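Local coordinates for protein DegT/DnrJ/EryC1/StrS aminotransferase (Brucella abortus 2308, PDB 4QGR) that binds pyridoxal-5'-phosphate and probably catalyses amino-group transfer as a DegT/DnrJ/EryC1/StrS aminotransferase, at residues R37-F47 and R244-L254. Numbering follows the deposited sequence.
With ACT (acetate ion), chain D.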
ATOM      1  N   ARG A  37      -3.841 -17.236  -8.274  1.00 21.55           N
ATOM      2  CA  ARG A  37      -2.506 -16.673  -8.154  1.00 21.26           C
ATOM      3  C   ARG A  37      -2.659 -15.182  -7.903  1.00 19.11           C
ATOM      4  O   ARG A  37      -2.300 -14.331  -8.706  1.00 18.36           O
ATOM      5  CB  ARG A  37      -1.713 -16.935  -9.407  1.00 23.61           C
ATOM      6  CG  ARG A  37      -1.613 -18.422  -9.673  1.00 27.02           C
ATOM      7  CD  ARG A  37      -0.617 -18.717 -10.751  1.00 30.31           C
ATOM      8  NE  ARG A  37      -0.737 -20.114 -11.134  1.00 36.05           N
ATOM      9  CZ  ARG A  37       0.219 -20.811 -11.724  1.00 39.99           C
ATOM     10  NH1 ARG A  37       1.407 -20.253 -11.966  1.00 44.21           N
ATOM     11  NH2 ARG A  37      -0.001 -22.082 -12.031  1.00 42.39           N
ATOM     12  N   TYR A  38      -3.179 -14.892  -6.735  1.00 17.68           N
ATOM     13  CA  TYR A  38      -3.658 -13.552  -6.411  1.00 16.52           C
ATOM     14  C   TYR A  38      -2.536 -12.568  -6.131  1.00 16.23           C
ATOM     15  O   TYR A  38      -2.771 -11.346  -6.128  1.00 15.26           O
ATOM     16  CB  TYR A  38      -4.595 -13.644  -5.201  1.00 16.45           C
ATOM     17  CG  TYR A  38      -5.749 -14.563  -5.458  1.00 16.44           C
ATOM     18  CD1 TYR A  38      -6.609 -14.352  -6.541  1.00 16.73           C
ATOM     19  CD2 TYR A  38      -5.990 -15.650  -4.636  1.00 17.28           C
ATOM     20  CE1 TYR A  38      -7.645 -15.239  -6.832  1.00 16.69           C
ATOM     21  CE2 TYR A  38      -7.024 -16.534  -4.901  1.00 17.86           C
ATOM     22  CZ  TYR A  38      -7.884 -16.293  -5.986  1.00 17.48           C
ATOM     23  OH  TYR A  38      -8.926 -17.162  -6.234  1.00 18.65           O
ATOM     24  N   ILE A  39      -1.349 -13.076  -5.828  1.00 16.08           N
ATOM     25  CA  ILE A  39      -0.216 -12.230  -5.551  1.00 16.26           C
ATOM     26  C   ILE A  39       0.879 -12.503  -6.572  1.00 16.70           C
ATOM     27  O   ILE A  39       1.399 -13.619  -6.647  1.00 17.04           O
ATOM     28  CB  ILE A  39       0.359 -12.508  -4.138  1.00 16.51           C
ATOM     29  CG1 ILE A  39      -0.712 -12.330  -3.055  1.00 16.41           C
ATOM     30  CG2 ILE A  39       1.579 -11.683  -3.886  1.00 16.41           C
ATOM     31  CD1 ILE A  39      -1.201 -10.902  -2.833  1.00 15.81           C
ATOM     32  N   LEU A  40       1.263 -11.471  -7.298  1.00 16.28           N
ATOM     33  CA  LEU A  40       2.263 -11.594  -8.369  1.00 17.39           C
ATOM     34  C   LEU A  40       2.007 -12.774  -9.306  1.00 17.74           C
ATOM     35  O   LEU A  40       2.923 -13.545  -9.678  1.00 17.35           O
ATOM     36  CB  LEU A  40       3.666 -11.644  -7.779  1.00 18.26           C
ATOM     37  CG  LEU A  40       4.063 -10.481  -6.878  1.00 18.75           C
ATOM     38  CD1 LEU A  40       5.412 -10.728  -6.228  1.00 20.47           C
ATOM     39  CD2 LEU A  40       4.044  -9.172  -7.635  1.00 18.79           C
ATOM     40  N   GLY A  41       0.760 -12.887  -9.746  1.00 17.03           N
ATOM     41  CA  GLY A  41       0.398 -13.881 -10.753  1.00 17.95           C
ATOM     42  C   GLY A  41       0.849 -13.404 -12.100  1.00 17.61           C
ATOM     43  O   GLY A  41       1.428 -12.322 -12.221  1.00 16.21           O
ATOM     44  N   PRO A  42       0.585 -14.201 -13.143  1.00 18.48           N
ATOM     45  CA  PRO A  42       1.204 -13.933 -14.436  1.00 18.02           C
ATOM     46  C   PRO A  42       0.893 -12.597 -15.045  1.00 16.93           C
ATOM     47  O   PRO A  42       1.750 -12.024 -15.693  1.00 16.34           O
ATOM     48  CB  PRO A  42       0.665 -15.051 -15.335  1.00 19.82           C
ATOM     49  CG  PRO A  42       0.396 -16.149 -14.371  1.00 21.02           C
ATOM     50  CD  PRO A  42      -0.061 -15.522 -13.098  1.00 19.38           C
ATOM     51  N   GLU A  43      -0.323 -12.091 -14.816  1.00 16.15           N
ATOM     52  CA  GLU A  43      -0.733 -10.823 -15.373  1.00 15.54           C
ATOM     53  C   GLU A  43       0.163  -9.664 -14.911  1.00 14.67           C
ATOM     54  O   GLU A  43       0.320  -8.702 -15.638  1.00 13.75           O
ATOM     55  CB  GLU A  43      -2.217 -10.510 -15.044  1.00 15.53           C
ATOM     56  CG  GLU A  43      -3.237 -11.356 -15.817  1.00 16.67           C
ATOM     57  CD  GLU A  43      -3.501 -12.740 -15.231  1.00 17.32           C
ATOM     58  OE1 GLU A  43      -2.786 -13.216 -14.336  1.00 17.64           O
ATOM     59  OE2 GLU A  43      -4.436 -13.400 -15.720  1.00 19.45           O
ATOM     60  N   VAL A  44       0.772  -9.765 -13.733  1.00 14.24           N
ATOM     61  CA  VAL A  44       1.615  -8.675 -13.251  1.00 14.61           C
ATOM     62  C   VAL A  44       2.827  -8.471 -14.171  1.00 14.93           C
ATOM     63  O   VAL A  44       3.030  -7.402 -14.720  1.00 15.02           O
ATOM     64  CB  VAL A  44       2.017  -8.843 -11.776  1.00 14.27           C
ATOM     65  CG1 VAL A  44       2.822  -7.651 -11.303  1.00 14.76           C
ATOM     66  CG2 VAL A  44       0.771  -8.945 -10.910  1.00 13.95           C
ATOM     67  N   ALA A  45       3.599  -9.519 -14.387  1.00 16.50           N
ATOM     68  CA  ALA A  45       4.753  -9.414 -15.264  1.00 17.63           C
ATOM     69  C   ALA A  45       4.370  -9.115 -16.705  1.00 17.67           C
ATOM     70  O   ALA A  45       5.077  -8.379 -17.397  1.00 17.80           O
ATOM     71  CB  ALA A  45       5.603 -10.670 -15.177  1.00 18.07           C
ATOM     72  N   GLU A  46       3.260  -9.689 -17.142  1.00 17.89           N
ATOM     73  CA  GLU A  46       2.754  -9.434 -18.463  1.00 18.44           C
ATOM     74  C   GLU A  46       2.466  -7.945 -18.640  1.00 16.47           C
ATOM     75  O   GLU A  46       2.840  -7.320 -19.667  1.00 15.68           O
ATOM     76  CB  GLU A  46       1.532 -10.334 -18.719  1.00 21.39           C
ATOM     77  CG  GLU A  46       0.940 -10.170 -20.089  1.00 24.02           C
ATOM     78  CD  GLU A  46      -0.345 -10.978 -20.304  1.00 27.51           C
ATOM     79  OE1 GLU A  46      -0.780 -11.760 -19.392  1.00 28.42           O
ATOM     80  OE2 GLU A  46      -0.924 -10.754 -21.398  1.00 28.54           O
ATOM     81  N   PHE A  47       1.798  -7.356 -17.653  1.00 14.84           N
ATOM     82  CA  PHE A  47       1.490  -5.933 -17.732  1.00 13.79           C
ATOM     83  C   PHE A  47       2.790  -5.103 -17.687  1.00 13.82           C
ATOM     84  O   PHE A  47       2.928  -4.136 -18.438  1.00 13.69           O
ATOM     85  CB  PHE A  47       0.469  -5.527 -16.648  1.00 13.01           C
ATOM     86  CG  PHE A  47       0.240  -4.064 -16.541  1.00 12.42           C
ATOM     87  CD1 PHE A  47      -0.392  -3.373 -17.567  1.00 12.31           C
ATOM     88  CD2 PHE A  47       0.634  -3.362 -15.422  1.00 11.94           C
ATOM     89  CE1 PHE A  47      -0.595  -2.030 -17.486  1.00 11.80           C
ATOM     90  CE2 PHE A  47       0.413  -2.024 -15.328  1.00 11.36           C
ATOM     91  CZ  PHE A  47      -0.220  -1.351 -16.370  1.00 11.60           C
ATOM     92  N   ARG A 244       2.755  -4.149  -3.719  1.00 12.24           N
ATOM     93  CA  ARG A 244       2.536  -4.980  -4.907  1.00 12.73           C
ATOM     94  C   ARG A 244       1.275  -4.541  -5.627  1.00 12.19           C
ATOM     95  O   ARG A 244       0.278  -4.143  -5.006  1.00 11.22           O
ATOM     96  CB  ARG A 244       2.431  -6.455  -4.510  1.00 14.02           C
ATOM     97  CG  ARG A 244       3.714  -7.007  -3.901  1.00 15.00           C
ATOM     98  CD  ARG A 244       3.584  -8.456  -3.434  1.00 16.48           C
ATOM     99  NE  ARG A 244       2.754  -8.582  -2.248  1.00 17.76           N
ATOM    100  CZ  ARG A 244       3.001  -9.381  -1.215  1.00 19.21           C
ATOM    101  NH1 ARG A 244       4.088 -10.152  -1.184  1.00 20.65           N
ATOM    102  NH2 ARG A 244       2.131  -9.448  -0.240  1.00 19.39           N
ATOM    103  N   LEU A 245       1.318  -4.624  -6.959  1.00 11.90           N
ATOM    104  CA  LEU A 245       0.086  -4.546  -7.765  1.00 11.85           C
ATOM    105  C   LEU A 245      -0.609  -5.899  -7.772  1.00 12.04           C
ATOM    106  O   LEU A 245       0.014  -6.919  -8.160  1.00 12.53           O
ATOM    107  CB  LEU A 245       0.428  -4.161  -9.184  1.00 11.84           C
ATOM    108  CG  LEU A 245      -0.710  -3.978 -10.202  1.00 11.69           C
ATOM    109  CD1 LEU A 245      -1.488  -2.769  -9.843  1.00 11.44           C
ATOM    110  CD2 LEU A 245      -0.152  -3.838 -11.623  1.00 12.00           C
ATOM    111  N   ASP A 246      -1.881  -5.922  -7.360  1.00 11.67           N
ATOM    112  CA  ASP A 246      -2.615  -7.192  -7.273  1.00 12.07           C
ATOM    113  C   ASP A 246      -2.756  -7.784  -8.694  1.00 12.41           C
ATOM    114  O   ASP A 246      -2.957  -7.044  -9.668  1.00 12.51           O
ATOM    115  CB  ASP A 246      -4.039  -7.016  -6.749  1.00 11.52           C
ATOM    116  CG  ASP A 246      -4.140  -6.547  -5.327  1.00 11.80           C
ATOM    117  OD1 ASP A 246      -3.184  -6.706  -4.481  1.00 11.33           O
ATOM    118  OD2 ASP A 246      -5.268  -6.004  -5.028  1.00 12.03           O
ATOM    119  N   THR A 247      -2.699  -9.097  -8.805  1.00 13.03           N
ATOM    120  CA  THR A 247      -2.897  -9.783 -10.082  1.00 13.35           C
ATOM    121  C   THR A 247      -4.217  -9.357 -10.710  1.00 12.92           C
ATOM    122  O   THR A 247      -4.307  -9.085 -11.901  1.00 12.45           O
ATOM    123  CB  THR A 247      -2.933 -11.299  -9.889  1.00 14.47           C
ATOM    124  OG1 THR A 247      -1.768 -11.717  -9.163  1.00 14.91           O
ATOM    125  CG2 THR A 247      -2.939 -11.999 -11.244  1.00 14.86           C
ATOM    126  N   ILE A 248      -5.254  -9.287  -9.878  1.00 12.95           N
ATOM    127  CA  ILE A 248      -6.572  -8.905 -10.391  1.00 13.19           C
ATOM    128  C   ILE A 248      -6.556  -7.501 -10.982  1.00 12.72           C
ATOM    129  O   ILE A 248      -7.212  -7.250 -12.004  1.00 14.23           O
ATOM    130  CB  ILE A 248      -7.638  -9.100  -9.288  1.00 13.48           C
ATOM    131  CG1 ILE A 248      -9.022  -9.201  -9.890  1.00 14.46           C
ATOM    132  CG2 ILE A 248      -7.559  -8.030  -8.207  1.00 13.57           C
ATOM    133  CD1 ILE A 248     -10.085  -9.597  -8.905  1.00 14.83           C
ATOM    134  N   GLN A 249      -5.781  -6.584 -10.407  1.00 11.78           N
ATOM    135  CA  GLN A 249      -5.704  -5.245 -10.980  1.00 11.35           C
ATOM    136  C   GLN A 249      -4.809  -5.204 -12.213  1.00 11.17           C
ATOM    137  O   GLN A 249      -5.088  -4.451 -13.184  1.00 11.40           O
ATOM    138  CB  GLN A 249      -5.213  -4.236  -9.914  1.00 11.19           C
ATOM    139  CG  GLN A 249      -6.148  -4.066  -8.753  1.00 11.23           C
ATOM    140  CD  GLN A 249      -7.563  -3.730  -9.142  1.00 11.33           C
ATOM    141  OE1 GLN A 249      -7.813  -3.085 -10.175  1.00 11.35           O
ATOM    142  NE2 GLN A 249      -8.500  -4.087  -8.271  1.00 11.31           N
ATOM    143  N   ALA A 250      -3.743  -5.992 -12.239  1.00 11.53           N
ATOM    144  CA  ALA A 250      -2.932  -6.100 -13.488  1.00 11.66           C
ATOM    145  C   ALA A 250      -3.783  -6.601 -14.684  1.00 12.02           C
ATOM    146  O   ALA A 250      -3.620  -6.141 -15.825  1.00 11.85           O
ATOM    147  CB  ALA A 250      -1.725  -6.969 -13.288  1.00 11.99           C
ATOM    148  N   ALA A 251      -4.723  -7.498 -14.392  1.00 12.32           N
ATOM    149  CA  ALA A 251      -5.585  -8.079 -15.427  1.00 12.73           C
ATOM    150  C   ALA A 251      -6.507  -7.001 -15.987  1.00 12.63           C
ATOM    151  O   ALA A 251      -6.679  -6.880 -17.221  1.00 13.04           O
ATOM    152  CB  ALA A 251      -6.367  -9.203 -14.836  1.00 13.02           C
ATOM    153  N   VAL A 252      -7.074  -6.183 -15.099  1.00 11.78           N
ATOM    154  CA  VAL A 252      -7.818  -4.991 -15.532  1.00 11.71           C
ATOM    155  C   VAL A 252      -6.964  -4.067 -16.419  1.00 11.73           C
ATOM    156  O   VAL A 252      -7.376  -3.639 -17.528  1.00 12.05           O
ATOM    157  CB  VAL A 252      -8.410  -4.249 -14.302  1.00 11.36           C
ATOM    158  CG1 VAL A 252      -8.954  -2.886 -14.706  1.00 11.44           C
ATOM    159  CG2 VAL A 252      -9.516  -5.090 -13.702  1.00 11.73           C
ATOM    160  N   LEU A 253      -5.765  -3.766 -15.933  1.00 11.06           N
ATOM    161  CA  LEU A 253      -4.852  -2.828 -16.606  1.00 11.25           C
ATOM    162  C   LEU A 253      -4.412  -3.285 -18.007  1.00 12.09           C
ATOM    163  O   LEU A 253      -4.256  -2.467 -18.930  1.00 11.96           O
ATOM    164  CB  LEU A 253      -3.652  -2.533 -15.697  1.00 10.75           C
ATOM    165  CG  LEU A 253      -3.998  -1.566 -14.565  1.00 10.33           C
ATOM    166  CD1 LEU A 253      -3.015  -1.645 -13.424  1.00 10.24           C
ATOM    167  CD2 LEU A 253      -4.116  -0.141 -15.022  1.00 10.63           C
ATOM    168  N   LEU A 254      -4.285  -4.588 -18.166  1.00 12.98           N
ATOM    169  CA  LEU A 254      -3.961  -5.135 -19.490  1.00 13.91           C
ATOM    170  C   LEU A 254      -5.028  -4.737 -20.491  1.00 13.72           C
ATOM    171  O   LEU A 254      -4.730  -4.337 -21.600  1.00 13.52           O
ATOM    172  CB  LEU A 254      -3.773  -6.628 -19.428  1.00 14.62           C
ATOM    173  CG  LEU A 254      -2.430  -7.090 -18.840  1.00 15.09           C
ATOM    174  CD1 LEU A 254      -2.482  -8.566 -18.478  1.00 15.90           C
ATOM    175  CD2 LEU A 254      -1.298  -6.829 -19.821  1.00 15.33           C
TER
HETATM  176  C   ACT D 402       3.530 -11.440   2.368  1.00 37.87           C
HETATM  177  O   ACT D 402       4.325 -11.636   1.405  1.00 38.92           O
HETATM  178  OXT ACT D 402       2.956 -10.355   2.537  1.00 28.90           O
HETATM  179  CH3 ACT D 402       3.247 -12.545   3.349  1.00 35.88           C
HETATM  180  O   HOH W   1      -5.180 -10.387  -7.168  1.00 12.21           O
HETATM  181  O   HOH W   2       0.316  -9.009  -6.652  1.00 14.78           O
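Thr247 inserts its hydroxyl into the turn Arg37-Gly41, where OG1 is used twice. It donates to Arg37 O at 2.7 Å, in the carbonyl plane with a C=O...OG1 angle of 147°, and accepts from Gly41 N at 2.8 Å. The first torsion (chi1 -53°) sets OG1 beside the backbone N and puts CG2 against Glu43 OE1. Two waters bridge further backbone groups: one receives a hydrogen from Ile248 N and gives one to Tyr38 O, which also takes a weak, 3.5 Å bond from Thr247 N; the other accepts from Leu40 N and donates to Leu245 O. Glu43, bent at chi2, packs its CG 3.9 Å from Ala251 CB as a knob among Thr247, Ala250, Ala251 and Leu254, while its OE2 forms a salt bridge with Lys31. Farther along, Phe47 packs on Leu253 and Leu254: Leu253 CB lies over one face of the ring, 3.8 Å from the centroid, a CH-pi contact. At the other end Ile39 CG2 covers one face of the Arg244 guanidinium, 3.7 Å from NE. NH1 and NH2 each donate to a different oxygen of an acetate, probably from the crystallisation liquor, and NH2 also salt-bridges Asp206 of the second subunit. The contact thus joins the starts of two helices at the dimer interface, beside the cofactor region of this fold-type I pyridoxal phosphate enzyme. Segments 42-47 and 247-254 of helices 42-55 and 247-278 run at 43° to each other, their axes 7.8 Å apart at closest approach; helix 22-35 packs on the Glu43, Thr247 and Ala251 side through Val32, and strand 59-63, an outermost strand of the large mixed sheet within this chain, meets Val44 and Leu245 through Ala62.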